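Local coordinates for protein alpha-galacturonidase (Bacillus subtilis, PDB 3FEF) that hydrolyses the alpha-1,4 bond of di-galacturonate to release galacturonate, using NAD(+) and a manganese ion as cofactors, at residues W18-M23 against E50-H55; W141-T146 against N330-L335; T35-D40 against K70-A75; S56-W61 against V319-S324; E171-Q176 against V342-M347. One frame throughout, in Å; residues are numbered along the deposited sequence.

Contact 1: W18-M23 against E50-H55; sequences WARSLM and EVIGNH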
# COMPACT_ATOMS: atom_id res chain seq x y z
N TRP A 18 -8.97 -38.03 0.44
CA TRP A 18 -9.18 -37.19 -0.74
C TRP A 18 -9.20 -37.92 -2.09
O TRP A 18 -10.05 -37.64 -2.92
CB TRP A 18 -8.17 -36.02 -0.78
CG TRP A 18 -8.37 -35.11 0.39
CD1 TRP A 18 -7.60 -35.01 1.51
CD2 TRP A 18 -9.46 -34.19 0.57
NE1 TRP A 18 -8.12 -34.07 2.37
CE2 TRP A 18 -9.26 -33.55 1.81
CE3 TRP A 18 -10.55 -33.82 -0.22
CZ2 TRP A 18 -10.14 -32.57 2.29
CZ3 TRP A 18 -11.42 -32.85 0.26
CH2 TRP A 18 -11.21 -32.24 1.50
N ALA A 19 -8.26 -38.83 -2.34
CA ALA A 19 -8.25 -39.54 -3.63
C ALA A 19 -9.58 -40.29 -3.90
O ALA A 19 -10.10 -40.24 -5.01
CB ALA A 19 -7.05 -40.50 -3.75
N ARG A 20 -10.10 -40.95 -2.89
CA ARG A 20 -11.36 -41.70 -2.98
C ARG A 20 -12.54 -40.77 -3.28
O ARG A 20 -13.34 -41.02 -4.18
CB ARG A 20 -11.65 -42.44 -1.67
CG ARG A 20 -10.71 -43.58 -1.39
CD ARG A 20 -10.80 -44.63 -2.49
NE ARG A 20 -9.63 -45.48 -2.42
CZ ARG A 20 -9.49 -46.46 -1.53
NH1 ARG A 20 -10.47 -46.70 -0.67
NH2 ARG A 20 -8.37 -47.19 -1.51
N SER A 21 -12.63 -39.70 -2.51
CA SER A 21 -13.64 -38.69 -2.73
C SER A 21 -13.56 -38.11 -4.14
O SER A 21 -14.57 -37.95 -4.83
CB SER A 21 -13.52 -37.60 -1.67
OG SER A 21 -13.51 -36.33 -2.29
N LEU A 22 -12.35 -37.81 -4.60
CA LEU A 22 -12.17 -37.38 -5.97
C LEU A 22 -12.70 -38.44 -6.95
O LEU A 22 -13.37 -38.13 -7.93
CB LEU A 22 -10.70 -37.09 -6.25
CG LEU A 22 -10.31 -37.02 -7.72
CD1 LEU A 22 -10.77 -35.70 -8.33
CD2 LEU A 22 -8.80 -37.23 -7.91
N MSE A 23 -12.39 -39.71 -6.70
CA MSE A 23 -12.82 -40.78 -7.61
C MSE A 23 -14.34 -40.87 -7.71
O MSE A 23 -14.90 -40.94 -8.81
CB MSE A 23 -12.24 -42.12 -7.17
CG MSE A 23 -10.75 -42.20 -7.35
SE MSE A 23 -9.98 -43.84 -6.63
CE MSE A 23 -8.18 -43.14 -6.37
N GLU A 50 -5.31 -47.49 -8.15
CA GLU A 50 -5.40 -47.61 -9.59
C GLU A 50 -6.41 -48.70 -9.97
O GLU A 50 -7.18 -48.54 -10.90
CB GLU A 50 -4.04 -47.91 -10.20
CG GLU A 50 -4.11 -48.28 -11.65
CD GLU A 50 -2.98 -49.20 -12.04
OE1 GLU A 50 -1.83 -48.71 -12.24
OE2 GLU A 50 -3.24 -50.42 -12.16
N VAL A 51 -6.39 -49.81 -9.23
CA VAL A 51 -7.28 -50.93 -9.53
C VAL A 51 -8.72 -50.60 -9.14
O VAL A 51 -9.65 -50.85 -9.89
CB VAL A 51 -6.81 -52.23 -8.81
CG1 VAL A 51 -7.83 -53.35 -8.99
CG2 VAL A 51 -5.44 -52.67 -9.31
N ILE A 52 -8.91 -50.04 -7.95
CA ILE A 52 -10.23 -49.56 -7.56
C ILE A 52 -10.73 -48.48 -8.52
O ILE A 52 -11.89 -48.46 -8.92
CB ILE A 52 -10.20 -49.02 -6.14
CG1 ILE A 52 -9.90 -50.15 -5.15
CG2 ILE A 52 -11.48 -48.29 -5.81
CD1 ILE A 52 -9.42 -49.66 -3.78
N GLY A 53 -9.84 -47.58 -8.93
CA GLY A 53 -10.25 -46.51 -9.83
C GLY A 53 -10.77 -47.01 -11.17
O GLY A 53 -11.79 -46.53 -11.69
N ASN A 54 -10.05 -47.98 -11.74
CA ASN A 54 -10.41 -48.56 -13.03
C ASN A 54 -11.61 -49.50 -12.94
O ASN A 54 -12.05 -50.04 -13.95
CB ASN A 54 -9.19 -49.25 -13.67
CG ASN A 54 -8.19 -48.26 -14.20
OD1 ASN A 54 -8.56 -47.17 -14.64
ND2 ASN A 54 -6.91 -48.61 -14.17
N HIS A 55 -12.14 -49.70 -11.74
CA HIS A 55 -13.39 -50.42 -11.56
C HIS A 55 -14.53 -49.45 -11.27
O HIS A 55 -15.63 -49.87 -10.96
CB HIS A 55 -13.32 -51.39 -10.37
CG HIS A 55 -12.52 -52.63 -10.63
ND1 HIS A 55 -12.51 -53.27 -11.85
CD2 HIS A 55 -11.76 -53.38 -9.81
CE1 HIS A 55 -11.74 -54.35 -11.77
NE2 HIS A 55 -11.28 -54.44 -10.54
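Arg20 and Ile52 meet where helix 18-28 runs beside helix 43-53. The CD1 methyl of Ile52 sits 3.5 Å from Arg20 NH2, over one face of the guanidinium and offset toward its rim. The two side chains cross at about a right angle. A bend at chi2 (-61°) turns the arginine chain so that this face can meet the methyl. The second touch is at Met23, a selenomethionine. Its SE rests on the bare CA of Gly53, with Met23 SE and Gly53 CA 4.2 Å apart. The CA atoms of Met23 and Gly53 are 6.7 Å apart. Farther out, Arg20 NE bonds to Asn49 and NH2 to Thr309, which fixes the guanidinium over Ile52. Ile52 also leans on Thr309, Leu312 and Ile313 of helix 295-314. Helices 18-28 and 43-53 follow strands 6-11 and 34-39 in the chain. Such side-by-side crossover helices are typical of the Rossmann fold, here the probable NAD(+)-binding half.

Contact 2: W141-T146 against N330-L335; sequences WVINYT and NIIAAL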
# COMPACT_ATOMS: atom_id res chain seq x y z
N TRP A 141 -3.37 -26.02 -13.27
CA TRP A 141 -3.92 -25.57 -12.00
C TRP A 141 -3.63 -26.60 -10.92
O TRP A 141 -3.74 -27.79 -11.16
CB TRP A 141 -5.42 -25.27 -12.11
CG TRP A 141 -5.64 -23.95 -12.70
CD1 TRP A 141 -5.82 -23.64 -14.05
CD2 TRP A 141 -5.62 -22.71 -12.00
NE1 TRP A 141 -5.93 -22.28 -14.19
CE2 TRP A 141 -5.82 -21.69 -12.95
CE3 TRP A 141 -5.48 -22.36 -10.65
CZ2 TRP A 141 -5.88 -20.34 -12.59
CZ3 TRP A 141 -5.53 -21.03 -10.30
CH2 TRP A 141 -5.73 -20.03 -11.27
N VAL A 142 -3.23 -26.11 -9.75
CA VAL A 142 -2.82 -26.96 -8.63
C VAL A 142 -3.85 -26.81 -7.51
O VAL A 142 -4.14 -25.71 -7.08
CB VAL A 142 -1.44 -26.49 -8.08
CG1 VAL A 142 -0.95 -27.42 -6.99
CG2 VAL A 142 -0.42 -26.41 -9.21
N ILE A 143 -4.45 -27.91 -7.07
CA ILE A 143 -5.34 -27.84 -5.93
C ILE A 143 -4.72 -28.56 -4.74
O ILE A 143 -4.57 -29.76 -4.76
CB ILE A 143 -6.73 -28.46 -6.23
CG1 ILE A 143 -7.29 -27.89 -7.54
CG2 ILE A 143 -7.69 -28.22 -5.04
CD1 ILE A 143 -8.64 -28.52 -7.92
N ASN A 144 -4.37 -27.81 -3.71
CA ASN A 144 -3.79 -28.41 -2.51
C ASN A 144 -4.84 -28.71 -1.43
O ASN A 144 -5.65 -27.86 -1.08
CB ASN A 144 -2.69 -27.51 -1.95
CG ASN A 144 -2.05 -28.08 -0.69
OD1 ASN A 144 -1.77 -29.27 -0.61
ND2 ASN A 144 -1.83 -27.23 0.30
N TYR A 145 -4.77 -29.92 -0.90
CA TYR A 145 -5.65 -30.37 0.15
C TYR A 145 -4.88 -30.63 1.44
O TYR A 145 -5.48 -30.92 2.48
CB TYR A 145 -6.32 -31.69 -0.25
CG TYR A 145 -7.42 -31.54 -1.25
CD1 TYR A 145 -8.63 -30.95 -0.89
CD2 TYR A 145 -7.27 -32.01 -2.54
CE1 TYR A 145 -9.66 -30.82 -1.80
CE2 TYR A 145 -8.29 -31.89 -3.47
CZ TYR A 145 -9.48 -31.28 -3.08
OH TYR A 145 -10.50 -31.16 -3.98
N THR A 146 -3.55 -30.56 1.37
CA THR A 146 -2.69 -30.92 2.50
C THR A 146 -2.64 -29.84 3.59
O THR A 146 -2.65 -28.65 3.29
CB THR A 146 -1.24 -31.15 2.03
OG1 THR A 146 -1.21 -32.07 0.92
CG2 THR A 146 -0.42 -31.70 3.17
N ASN A 330 -16.06 -30.13 -9.22
CA ASN A 330 -16.77 -28.96 -9.68
C ASN A 330 -15.79 -27.84 -10.04
O ASN A 330 -15.97 -27.14 -11.03
CB ASN A 330 -17.74 -28.47 -8.61
CG ASN A 330 -18.95 -29.37 -8.46
OD1 ASN A 330 -19.25 -30.18 -9.34
ND2 ASN A 330 -19.67 -29.23 -7.34
N ILE A 331 -14.75 -27.69 -9.22
CA ILE A 331 -13.77 -26.65 -9.41
C ILE A 331 -12.96 -26.96 -10.65
O ILE A 331 -12.66 -26.06 -11.44
CB ILE A 331 -12.82 -26.50 -8.20
CG1 ILE A 331 -13.57 -25.93 -6.99
CG2 ILE A 331 -11.64 -25.60 -8.55
CD1 ILE A 331 -12.67 -25.77 -5.75
N ILE A 332 -12.61 -28.23 -10.84
CA ILE A 332 -11.88 -28.61 -12.04
C ILE A 332 -12.73 -28.33 -13.29
O ILE A 332 -12.26 -27.73 -14.27
CB ILE A 332 -11.49 -30.10 -11.99
CG1 ILE A 332 -10.46 -30.34 -10.89
CG2 ILE A 332 -10.98 -30.58 -13.36
CD1 ILE A 332 -10.25 -31.84 -10.54
N ALA A 333 -13.99 -28.74 -13.27
CA ALA A 333 -14.88 -28.44 -14.40
C ALA A 333 -14.93 -26.93 -14.69
O ALA A 333 -14.90 -26.51 -15.85
CB ALA A 333 -16.29 -28.98 -14.15
N ALA A 334 -15.00 -26.11 -13.65
CA ALA A 334 -15.08 -24.67 -13.85
C ALA A 334 -13.77 -24.18 -14.47
O ALA A 334 -13.75 -23.32 -15.34
CB ALA A 334 -15.35 -23.96 -12.54
N LEU A 335 -12.66 -24.76 -14.03
CA LEU A 335 -11.36 -24.33 -14.55
C LEU A 335 -11.23 -24.68 -16.01
O LEU A 335 -10.49 -24.02 -16.73
CB LEU A 335 -10.22 -24.92 -13.72
CG LEU A 335 -10.05 -24.21 -12.37
CD1 LEU A 335 -9.09 -24.97 -11.48
CD2 LEU A 335 -9.57 -22.78 -12.59
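Leu335 rides over Trp141, and Ile143 fits against Ile331 and Ile332. Here helix 328-335 lies on the parallel sheet of the Rossmann fold, over strand 141-144. The axes of the two short segments approach to 10.7 Å and run nearly antiparallel, at 165°. The contact is wholly apolar and buried, with no hydrogen bond across it.

The forked end of Leu335 makes the first bump. Its CD2 stands 3.9 Å from the centroid of the five-membered ring of Trp141, 5° off the ring normal. This is a CH-pi contact over the face. The other branch, CD1, lies over Trp141 CB at 3.7 Å. Both methyls of the leucine are thus on one face of the indole, and the two side chains cross at about a right angle. The indole NE1 is held from elsewhere by Asn371.

The second bump comes from the sheet. With CG1 anti to the carbonyl carbon (chi1 -49°) and the chain extended, Ile143 pushes CD1 into the hollow formed by two neighbouring isoleucines. Ile143 CD1 lies 4.2 Å from Ile331 CG2 and 3.9 Å from Ile332 CG1. Ile166 of the adjacent strand touches both Ile143 and Ile331.

Past the strand the chain turns in an Asx turn, in which Thr146 N donates to Asn144 OD1 at 3.0 Å from above the carbonyl plane.

Contact 3: T35-D40 against K70-A75; sequences TVALYD and KKALSA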
# COMPACT_ATOMS: atom_id res chain seq x y z
N THR A 35 -7.53 -39.02 -18.01
CA THR A 35 -6.70 -39.91 -17.21
C THR A 35 -6.21 -39.29 -15.89
O THR A 35 -5.97 -38.09 -15.80
CB THR A 35 -5.44 -40.32 -17.98
OG1 THR A 35 -4.61 -39.17 -18.13
CG2 THR A 35 -5.80 -40.82 -19.38
N VAL A 36 -6.03 -40.15 -14.90
CA VAL A 36 -5.48 -39.75 -13.62
C VAL A 36 -4.17 -40.48 -13.37
O VAL A 36 -4.15 -41.69 -13.19
CB VAL A 36 -6.46 -40.08 -12.50
CG1 VAL A 36 -5.91 -39.61 -11.16
CG2 VAL A 36 -7.82 -39.42 -12.78
N ALA A 37 -3.06 -39.74 -13.38
CA ALA A 37 -1.77 -40.30 -12.99
C ALA A 37 -1.65 -40.25 -11.46
O ALA A 37 -1.63 -39.15 -10.87
CB ALA A 37 -0.65 -39.54 -13.64
N LEU A 38 -1.58 -41.42 -10.83
CA LEU A 38 -1.44 -41.52 -9.38
C LEU A 38 0.02 -41.64 -8.95
O LEU A 38 0.70 -42.60 -9.30
CB LEU A 38 -2.23 -42.72 -8.85
CG LEU A 38 -3.74 -42.79 -9.09
CD1 LEU A 38 -4.27 -44.17 -8.76
CD2 LEU A 38 -4.48 -41.75 -8.27
N TYR A 39 0.52 -40.66 -8.21
CA TYR A 39 1.88 -40.77 -7.69
C TYR A 39 1.91 -40.75 -6.17
O TYR A 39 1.23 -39.94 -5.54
CB TYR A 39 2.78 -39.66 -8.24
CG TYR A 39 4.14 -39.66 -7.60
CD1 TYR A 39 5.14 -40.50 -8.06
CD2 TYR A 39 4.40 -38.85 -6.49
CE1 TYR A 39 6.38 -40.53 -7.45
CE2 TYR A 39 5.65 -38.87 -5.87
CZ TYR A 39 6.63 -39.71 -6.37
OH TYR A 39 7.88 -39.74 -5.77
N ASP A 40 2.73 -41.63 -5.60
CA ASP A 40 2.83 -41.74 -4.15
C ASP A 40 4.14 -42.44 -3.78
O ASP A 40 4.52 -43.42 -4.42
CB ASP A 40 1.64 -42.53 -3.60
CG ASP A 40 1.45 -42.32 -2.10
OD1 ASP A 40 2.42 -42.50 -1.34
OD2 ASP A 40 0.31 -41.97 -1.69
N LYS A 70 7.80 -36.60 -12.15
CA LYS A 70 7.93 -36.16 -13.53
C LYS A 70 6.90 -36.84 -14.44
O LYS A 70 6.29 -36.19 -15.27
CB LYS A 70 9.33 -36.44 -14.06
CG LYS A 70 9.46 -36.34 -15.57
CD LYS A 70 10.90 -36.54 -15.99
CE LYS A 70 11.16 -35.99 -17.39
NZ LYS A 70 12.59 -36.25 -17.77
N LYS A 71 6.72 -38.14 -14.28
CA LYS A 71 5.78 -38.86 -15.11
C LYS A 71 4.33 -38.47 -14.78
O LYS A 71 3.51 -38.33 -15.67
CB LYS A 71 5.98 -40.36 -14.93
CG LYS A 71 6.22 -41.13 -16.23
CD LYS A 71 7.14 -42.33 -16.00
CE LYS A 71 6.92 -42.94 -14.61
NZ LYS A 71 7.99 -43.91 -14.22
N ALA A 72 4.03 -38.30 -13.50
CA ALA A 72 2.71 -37.82 -13.09
C ALA A 72 2.41 -36.46 -13.72
O ALA A 72 1.32 -36.25 -14.25
CB ALA A 72 2.61 -37.73 -11.58
N LEU A 73 3.39 -35.56 -13.70
CA LEU A 73 3.16 -34.16 -14.05
C LEU A 73 3.13 -33.89 -15.56
O LEU A 73 2.42 -33.01 -16.02
CB LEU A 73 4.20 -33.27 -13.36
CG LEU A 73 4.20 -33.21 -11.82
CD1 LEU A 73 5.33 -32.36 -11.33
CD2 LEU A 73 2.88 -32.69 -11.23
N SER A 74 3.90 -34.65 -16.33
CA SER A 74 4.06 -34.30 -17.72
C SER A 74 2.70 -34.23 -18.40
O SER A 74 1.89 -35.15 -18.28
CB SER A 74 4.99 -35.30 -18.43
OG SER A 74 4.28 -36.47 -18.78
N ALA A 75 2.45 -33.13 -19.10
CA ALA A 75 1.18 -32.90 -19.79
C ALA A 75 -0.04 -32.80 -18.86
O ALA A 75 -1.17 -32.92 -19.32
CB ALA A 75 0.95 -33.98 -20.85
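Ala37 and Ala72 bring their backbones together, with CA atoms 5.1 Å apart, where strand 34-39 packs against the short helix 69-73. Small side chains allow this closeness. Ala37 CB points at the helix and touches its backbone directly, 3.8 Å from Ala72 CA. The two methyl carbons, Ala37 CB and Ala72 CB, are 4.3 Å apart. Two residues along the strand, on the same face, Tyr39 CB lies 3.9 Å from Ala72 CB. Its CG is anti to the backbone N (chi1 173°), which carries the ring on beyond the alanine and leaves CB to do the touching. Lys7 NZ is hydrogen-bonded to the carbonyl oxygens of Ala72 and Ser74. Helix 69-73 packs on the parallel Rossmann sheet, on the way from strand 61-66 to strand 78-81; strand 34-39 belongs to the part that probably binds NAD(+). Val66 of the edge strand also packs on Ala72 and Tyr39. Leu38 faces the other way onto Asn49 and Glu50, so strand 34-39 lies between helices 69-73 and 43-53.

Contact 4: S56-W61 against V319-S324; sequences SGNGRW and VAEKAS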
# COMPACT_ATOMS: atom_id res chain seq x y z
N SER A 56 -14.25 -48.15 -11.35
CA SER A 56 -15.25 -47.15 -10.98
C SER A 56 -15.84 -46.42 -12.19
O SER A 56 -15.11 -45.99 -13.09
CB SER A 56 -14.66 -46.13 -9.98
OG SER A 56 -14.05 -46.75 -8.86
N GLY A 57 -17.15 -46.27 -12.22
CA GLY A 57 -17.80 -45.47 -13.27
C GLY A 57 -17.78 -46.07 -14.67
O GLY A 57 -17.56 -47.27 -14.85
N ASN A 58 -18.00 -45.22 -15.66
CA ASN A 58 -18.27 -45.66 -17.03
C ASN A 58 -17.05 -46.10 -17.82
O ASN A 58 -17.18 -46.44 -18.99
CB ASN A 58 -18.93 -44.53 -17.83
CG ASN A 58 -19.79 -43.61 -16.96
OD1 ASN A 58 -20.24 -42.56 -17.42
ND2 ASN A 58 -20.01 -43.99 -15.70
N GLY A 59 -15.88 -46.10 -17.19
CA GLY A 59 -14.63 -46.13 -17.95
C GLY A 59 -14.34 -44.70 -18.37
O GLY A 59 -13.49 -44.43 -19.21
N ARG A 60 -15.07 -43.78 -17.76
CA ARG A 60 -14.90 -42.36 -17.99
C ARG A 60 -13.44 -41.95 -17.73
O ARG A 60 -12.83 -41.21 -18.52
CB ARG A 60 -15.85 -41.61 -17.04
CG ARG A 60 -15.79 -40.09 -17.10
CD ARG A 60 -16.81 -39.48 -16.13
NE ARG A 60 -18.20 -39.76 -16.51
CZ ARG A 60 -18.65 -39.76 -17.77
NH1 ARG A 60 -17.83 -39.48 -18.77
NH2 ARG A 60 -19.92 -40.03 -18.02
N TRP A 61 -12.88 -42.43 -16.63
CA TRP A 61 -11.52 -42.09 -16.28
C TRP A 61 -10.59 -43.31 -16.16
O TRP A 61 -10.91 -44.27 -15.49
CB TRP A 61 -11.50 -41.25 -15.00
CG TRP A 61 -12.12 -39.89 -15.21
CD1 TRP A 61 -13.44 -39.57 -15.15
CD2 TRP A 61 -11.42 -38.68 -15.52
NE1 TRP A 61 -13.62 -38.23 -15.41
CE2 TRP A 61 -12.39 -37.66 -15.63
CE3 TRP A 61 -10.07 -38.35 -15.70
CZ2 TRP A 61 -12.06 -36.34 -15.91
CZ3 TRP A 61 -9.74 -37.05 -15.98
CH2 TRP A 61 -10.73 -36.06 -16.09
N VAL A 319 -15.18 -47.40 -6.34
CA VAL A 319 -15.71 -46.56 -5.27
C VAL A 319 -17.21 -46.40 -5.44
O VAL A 319 -17.75 -46.65 -6.51
CB VAL A 319 -15.06 -45.15 -5.25
CG1 VAL A 319 -13.55 -45.26 -5.14
CG2 VAL A 319 -15.46 -44.36 -6.49
N ALA A 320 -17.88 -45.96 -4.38
CA ALA A 320 -19.29 -45.57 -4.48
C ALA A 320 -19.47 -44.47 -5.53
O ALA A 320 -18.81 -43.42 -5.48
CB ALA A 320 -19.80 -45.09 -3.12
N GLU A 321 -20.37 -44.70 -6.47
CA GLU A 321 -20.74 -43.68 -7.43
C GLU A 321 -21.72 -42.72 -6.78
O GLU A 321 -22.88 -42.65 -7.15
CB GLU A 321 -21.37 -44.30 -8.68
CG GLU A 321 -20.36 -44.71 -9.76
CD GLU A 321 -21.06 -45.15 -11.03
OE1 GLU A 321 -22.05 -45.90 -10.91
OE2 GLU A 321 -20.64 -44.74 -12.14
N LYS A 322 -21.22 -41.96 -5.80
CA LYS A 322 -22.05 -41.05 -5.02
C LYS A 322 -21.29 -39.74 -4.74
O LYS A 322 -20.11 -39.76 -4.42
CB LYS A 322 -22.43 -41.72 -3.70
CG LYS A 322 -23.60 -41.07 -2.99
CD LYS A 322 -23.99 -41.85 -1.75
CE LYS A 322 -25.37 -41.45 -1.23
NZ LYS A 322 -25.33 -40.32 -0.27
N ALA A 323 -21.97 -38.61 -4.87
CA ALA A 323 -21.34 -37.30 -4.66
C ALA A 323 -20.70 -37.21 -3.27
O ALA A 323 -21.33 -37.54 -2.27
CB ALA A 323 -22.36 -36.18 -4.87
N SER A 324 -19.45 -36.77 -3.22
CA SER A 324 -18.70 -36.71 -1.96
C SER A 324 -19.10 -35.54 -1.06
O SER A 324 -18.86 -35.56 0.15
CB SER A 324 -17.20 -36.62 -2.23
OG SER A 324 -16.88 -35.35 -2.79
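Ser56 and Val319 hold two loops together through one short bond. The serine can be followed outward. Its CB lies 4.0 Å from Val319 CG2, a loose apolar touch. Its OG, anti to the carbonyl carbon (chi1 -52°), reaches the backbone of the other loop and accepts from Val319 N at 2.8 Å, with an N-H...O angle of 156°. The same OG is 3.6 Å from Val319 CG2, so the valine methyl lies alongside the bond. The hydroxyl is also bonded to Ile52 O at the end of helix 43-53. OG thus links that helix end to segment 319-324. With alanine in place of Ser56, the amide of Val319 and the carbonyl of Ile52 would probably both lose their shared hydroxyl partner.

Farther out, Glu321 sits at the centre of an inverse gamma turn and extends toward the other loop. Its OE2 comes within 3.1 Å of Gly57 CA. The same oxygen is 3.7 Å from Asn58 ND2, with the amide and carboxylate planes 85° apart. Glu321 also touches a crystal neighbour, so its pose may be partly set by the crystal.

Ala320 O is bonded to Ser24 of helix 18-28. One buried hydroxyl therefore joins the Rossmann part to the C-terminal part, while Glu321 adds van der Waals contact on the exposed side.

Contact 5: E171-Q176 against V342-M347; sequences EVFGTQ and VTNVNM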
# COMPACT_ATOMS: atom_id res chain seq x y z
N GLU A 171 -14.25 -27.29 5.64
CA GLU A 171 -14.79 -26.85 6.92
C GLU A 171 -15.98 -25.89 6.75
O GLU A 171 -16.98 -26.01 7.45
CB GLU A 171 -13.71 -26.20 7.79
CG GLU A 171 -12.84 -27.23 8.50
CD GLU A 171 -13.66 -28.33 9.17
OE1 GLU A 171 -14.33 -28.05 10.19
OE2 GLU A 171 -13.63 -29.46 8.66
N VAL A 172 -15.88 -24.95 5.82
CA VAL A 172 -16.94 -23.99 5.65
C VAL A 172 -18.26 -24.70 5.26
O VAL A 172 -19.34 -24.25 5.62
CB VAL A 172 -16.58 -22.90 4.64
CG1 VAL A 172 -17.75 -21.96 4.44
CG2 VAL A 172 -15.32 -22.12 5.10
N PHE A 173 -18.17 -25.83 4.56
CA PHE A 173 -19.40 -26.53 4.17
C PHE A 173 -20.20 -26.95 5.39
O PHE A 173 -21.43 -26.91 5.38
CB PHE A 173 -19.11 -27.73 3.25
CG PHE A 173 -18.31 -27.37 2.03
CD1 PHE A 173 -18.38 -26.09 1.49
CD2 PHE A 173 -17.47 -28.31 1.43
CE1 PHE A 173 -17.62 -25.75 0.38
CE2 PHE A 173 -16.72 -27.98 0.32
CZ PHE A 173 -16.79 -26.69 -0.21
N GLY A 174 -19.49 -27.35 6.44
CA GLY A 174 -20.14 -27.81 7.67
C GLY A 174 -20.89 -26.70 8.39
O GLY A 174 -21.89 -26.94 9.06
N THR A 175 -20.41 -25.47 8.25
CA THR A 175 -21.10 -24.35 8.85
C THR A 175 -22.31 -23.95 8.02
O THR A 175 -23.34 -23.57 8.56
CB THR A 175 -20.17 -23.15 9.08
OG1 THR A 175 -19.09 -23.57 9.92
CG2 THR A 175 -20.93 -22.05 9.79
N GLN A 176 -22.18 -24.06 6.71
CA GLN A 176 -23.32 -23.87 5.85
C GLN A 176 -24.44 -24.88 6.15
O GLN A 176 -25.61 -24.52 6.15
CB GLN A 176 -22.89 -23.97 4.40
CG GLN A 176 -22.33 -22.67 3.87
CD GLN A 176 -21.81 -22.83 2.47
OE1 GLN A 176 -20.86 -23.56 2.24
NE2 GLN A 176 -22.45 -22.15 1.51
N VAL A 342 -18.72 -19.95 -7.82
CA VAL A 342 -18.24 -19.12 -6.71
C VAL A 342 -18.16 -20.03 -5.49
O VAL A 342 -19.17 -20.55 -5.05
CB VAL A 342 -19.16 -17.90 -6.44
CG1 VAL A 342 -18.81 -17.23 -5.12
CG2 VAL A 342 -19.04 -16.87 -7.58
N THR A 343 -16.95 -20.26 -4.97
CA THR A 343 -16.77 -21.12 -3.79
C THR A 343 -15.55 -20.64 -3.00
O THR A 343 -14.80 -19.79 -3.47
CB THR A 343 -16.69 -22.64 -4.16
OG1 THR A 343 -16.77 -23.44 -2.97
CG2 THR A 343 -15.40 -22.96 -4.87
N ASN A 344 -15.37 -21.14 -1.78
CA ASN A 344 -14.31 -20.58 -0.93
C ASN A 344 -13.02 -21.33 -1.19
O ASN A 344 -13.03 -22.57 -1.29
CB ASN A 344 -14.67 -20.65 0.56
CG ASN A 344 -15.05 -22.06 1.00
OD1 ASN A 344 -16.06 -22.62 0.55
ND2 ASN A 344 -14.25 -22.63 1.90
N VAL A 345 -11.92 -20.59 -1.29
CA VAL A 345 -10.63 -21.18 -1.51
C VAL A 345 -9.51 -20.39 -0.83
O VAL A 345 -9.68 -19.24 -0.44
CB VAL A 345 -10.30 -21.25 -3.01
CG1 VAL A 345 -11.41 -21.96 -3.79
CG2 VAL A 345 -10.09 -19.87 -3.56
N ASN A 346 -8.35 -21.03 -0.74
CA ASN A 346 -7.18 -20.43 -0.18
C ASN A 346 -6.24 -19.93 -1.28
O ASN A 346 -5.85 -20.69 -2.16
CB ASN A 346 -6.48 -21.45 0.73
CG ASN A 346 -7.22 -21.64 2.04
OD1 ASN A 346 -6.80 -21.11 3.07
ND2 ASN A 346 -8.33 -22.39 2.02
N MSE A 347 -5.87 -18.66 -1.20
CA MSE A 347 -5.00 -18.03 -2.17
C MSE A 347 -4.25 -16.85 -1.56
O MSE A 347 -4.70 -16.28 -0.58
CB MSE A 347 -5.86 -17.47 -3.30
CG MSE A 347 -6.36 -18.53 -4.21
SE MSE A 347 -7.14 -17.68 -5.74
CE MSE A 347 -5.52 -17.78 -6.84
O HOH W 1 -15.58 -25.64 2.80
O HOH W 2 -19.01 -22.27 0.60
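Val172 and Asn344 meet by van der Waals contact where helix 171-187 faces strand 341-348. Val172 CG2 is 3.4 Å from Asn344 ND2, the side chains coming from opposite directions. Chi1 of Asn344 (54°), with CG between backbone N and carbonyl carbon, turns the amide toward the helix. Phe173 CE1 lies 3.5 Å from Asn344 OD1, its ring plane 82° from the amide plane.

No direct hydrogen bond crosses the contact; two waters bridge it. Water 2 donates to Gln176 OE1 at 2.8 Å and to Asn344 OD1 at 3.0 Å. Water 1, over the Phe173 ring, accepts from Phe173 N at 3.1 Å and weakly from Asn344 ND2.

The firmer partner of Asn344 ND2 is Glu363, which fixes the amide. With leucine at Asn344, water 2 and Glu363 OE2 would probably lose the amide, and water 1 its weak donor.

Cys169, a metal ligand, and His170, probably the proton donor, come just before Glu171, so a buried amide reached through two waters lies beside the active site.

Overall arrangement
Contacts 1, 2, 3 and 5 are buried, while contact 4 is a surface contact between loops. Contacts 1 and 3 stay within the Rossmann part. Strand 34-39 of contact 3 lies in the chain between the two helices of contact 1, and Glu50 packs on Leu38. Contacts 2, 4 and 5 each join that part to the C-terminal part. Contact 4 adjoins contact 1, their centres about 8 Å apart, and Val319 touches Ile52. Contact 2 meets contact 5 through Ile331 and Thr343. Chemistry follows place. Contacts 2 and 3 are apolar against the sheet. Contact 1 sets a methyl over a guanidinium, with no bond across. Contact 4 has a direct hydrogen bond, and contact 5 adds two bridging waters to its van der Waals contacts.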